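PDB 6ELV: polyphenol oxidase, chloroplastic from Malus domestica, which catalyses the oxidation of mono- and o-diphenols to o-diquinones, probably with copper as cofactor, and is represented here by its C-terminal domain. Local coordinates for residues V62-Y67 with G85-V90. Numbering follows the deposited sequence. Where two conformers were deposited one is given.
Sequences VKFDVY and GSFVSV
The antiparallel hairpin of strands 62-70 and 82-89 sets V62, F64 and V66 in hydrogen-bonded pairs with S89, F87 and G85. V62 and F64 each give and take a backbone bond, S89 N to V62 O being 2.8 Å; at V66 and G85 the return bond, G85 N to V66 O, is weak. F64 CG sits between its backbone N and carbonyl carbon (chi1 66°), which brings the F64 ring over F87 CB, 3.7 Å from the F64 ring centroid. The two rings, tilted by 26°, are slid apart and barely overlap, while V62 CG1 meets the F87 ring at its edge, 4.0 Å from CD2. In this two-sheet domain the hairpin ends one sheet at strand 82-89, and V62, F64 and V66 pack on strand 48-57 of the other. On the opposite face D65 OD1 accepts a salt bridge from K63 NZ through its syn lone pair, at 2.8 Å; in the conformer given, S86 OG approaches from above the carboxylate plane, 2.7 Å from D65 OD1. With an alanine at D65 the K63 ammonium would probably lose this countercharge, and the S86 hydroxyl, in this conformer, its acceptor. The K63 chain passes V88, CE lying 3.8 Å from V88 CG2.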
loop_
_atom_site.group_PDB
_atom_site.type_symbol
_atom_site.label_atom_id
_atom_site.label_comp_id
_atom_site.label_asym_id
_atom_site.label_seq_id
_atom_site.Cartn_x
_atom_site.Cartn_y
_atom_site.Cartn_z
ATOM N N VAL A 62 -14.527 2.064 -7.761
ATOM C CA VAL A 62 -13.631 1.999 -6.616
ATOM C C VAL A 62 -12.435 2.896 -6.865
ATOM O O VAL A 62 -11.847 2.885 -7.956
ATOM C CB VAL A 62 -13.186 0.556 -6.316
ATOM C CG1 VAL A 62 -12.080 0.537 -5.255
ATOM C CG2 VAL A 62 -14.369 -0.264 -5.865
ATOM N N LYS A 63 -12.069 3.669 -5.847
ATOM C CA LYS A 63 -10.805 4.383 -5.860
ATOM C C LYS A 63 -10.272 4.460 -4.445
ATOM O O LYS A 63 -11.008 4.814 -3.518
ATOM C CB LYS A 63 -10.972 5.798 -6.394
ATOM C CG LYS A 63 -9.667 6.579 -6.423
ATOM C CD LYS A 63 -9.821 7.818 -7.275
ATOM C CE LYS A 63 -8.492 8.329 -7.778
ATOM N NZ LYS A 63 -7.807 9.096 -6.735
ATOM N N PHE A 64 -8.990 4.153 -4.292
ATOM C CA PHE A 64 -8.275 4.459 -3.068
ATOM C C PHE A 64 -6.869 4.907 -3.427
ATOM O O PHE A 64 -6.291 4.464 -4.427
ATOM C CB PHE A 64 -8.293 3.310 -2.038
ATOM C CG PHE A 64 -7.551 2.054 -2.442
ATOM C CD1 PHE A 64 -6.177 1.928 -2.241
ATOM C CD2 PHE A 64 -8.249 0.966 -2.946
ATOM C CE1 PHE A 64 -5.514 0.763 -2.571
ATOM C CE2 PHE A 64 -7.597 -0.209 -3.283
ATOM C CZ PHE A 64 -6.224 -0.313 -3.098
ATOM N N ASP A 65 -6.328 5.789 -2.598
ATOM C CA ASP A 65 -5.006 6.351 -2.793
ATOM C C ASP A 65 -4.047 5.775 -1.756
ATOM O O ASP A 65 -4.449 5.403 -0.649
ATOM C CB ASP A 65 -5.046 7.878 -2.725
ATOM C CG ASP A 65 -5.957 8.493 -3.781
ATOM O OD1 ASP A 65 -6.182 7.882 -4.852
ATOM O OD2 ASP A 65 -6.440 9.611 -3.542
ATOM N N VAL A 66 -2.776 5.690 -2.133
ATOM C CA VAL A 66 -1.750 5.062 -1.312
ATOM C C VAL A 66 -0.647 6.071 -1.045
ATOM O O VAL A 66 -0.138 6.701 -1.984
ATOM C CB VAL A 66 -1.165 3.824 -2.013
ATOM C CG1 VAL A 66 -0.161 3.119 -1.105
ATOM C CG2 VAL A 66 -2.276 2.877 -2.445
ATOM N N TYR A 67 -0.275 6.204 0.228
ATOM C CA TYR A 67 0.793 7.093 0.666
ATOM C C TYR A 67 1.792 6.308 1.509
ATOM O O TYR A 67 1.463 5.276 2.098
ATOM C CB TYR A 67 0.248 8.271 1.496
ATOM C CG TYR A 67 -0.636 9.209 0.715
ATOM C CD1 TYR A 67 -1.939 8.855 0.373
ATOM C CD2 TYR A 67 -0.177 10.457 0.326
ATOM C CE1 TYR A 67 -2.742 9.719 -0.340
ATOM C CE2 TYR A 67 -0.979 11.326 -0.386
ATOM C CZ TYR A 67 -2.256 10.944 -0.731
ATOM O OH TYR A 67 -3.062 11.805 -1.443
ATOM N N GLY A 85 0.653 6.198 -5.268
ATOM C CA GLY A 85 -0.153 5.701 -6.368
ATOM C C GLY A 85 -1.580 5.494 -5.920
ATOM O O GLY A 85 -1.937 5.757 -4.775
ATOM N N SER A 86 -2.397 5.016 -6.851
ATOM C CA SER A 86 -3.825 4.844 -6.610
ATOM C C SER A 86 -4.308 3.587 -7.296
ATOM O O SER A 86 -3.771 3.179 -8.330
ATOM C CB SER A 86 -4.665 5.980 -7.202
ATOM O OG SER A 86 -4.289 7.230 -6.680
ATOM N N PHE A 87 -5.341 2.985 -6.718
ATOM C CA PHE A 87 -6.098 1.933 -7.373
ATOM C C PHE A 87 -7.439 2.507 -7.812
ATOM O O PHE A 87 -8.137 3.127 -7.004
ATOM C CB PHE A 87 -6.381 0.765 -6.432
ATOM C CG PHE A 87 -7.207 -0.285 -7.085
ATOM C CD1 PHE A 87 -6.621 -1.163 -7.975
ATOM C CD2 PHE A 87 -8.581 -0.328 -6.904
ATOM C CE1 PHE A 87 -7.373 -2.097 -8.628
ATOM C CE2 PHE A 87 -9.341 -1.256 -7.562
ATOM C CZ PHE A 87 -8.740 -2.144 -8.430
ATOM N N VAL A 88 -7.808 2.279 -9.072
ATOM C CA VAL A 88 -9.074 2.742 -9.627
ATOM C C VAL A 88 -9.707 1.607 -10.414
ATOM O O VAL A 88 -9.035 0.944 -11.212
ATOM C CB VAL A 88 -8.870 3.948 -10.570
ATOM C CG1 VAL A 88 -10.174 4.334 -11.243
ATOM C CG2 VAL A 88 -8.290 5.118 -9.823
ATOM N N SER A 89 -11.011 1.420 -10.233
ATOM C CA SER A 89 -11.815 0.581 -11.111
ATOM C C SER A 89 -13.039 1.361 -11.562
ATOM O O SER A 89 -13.714 1.990 -10.747
ATOM C CB SER A 89 -12.247 -0.691 -10.396
ATOM O OG SER A 89 -12.974 -1.525 -11.272
ATOM N N VAL A 90 -13.330 1.307 -12.860
ATOM C CA VAL A 90 -14.541 1.916 -13.416
ATOM C C VAL A 90 -15.633 0.850 -13.418
ATOM O O VAL A 90 -15.354 -0.333 -13.685
ATOM C CB VAL A 90 -14.286 2.570 -14.792
ATOM C CG1 VAL A 90 -14.019 1.554 -15.822
ATOM C CG2 VAL A 90 -15.449 3.458 -15.255
#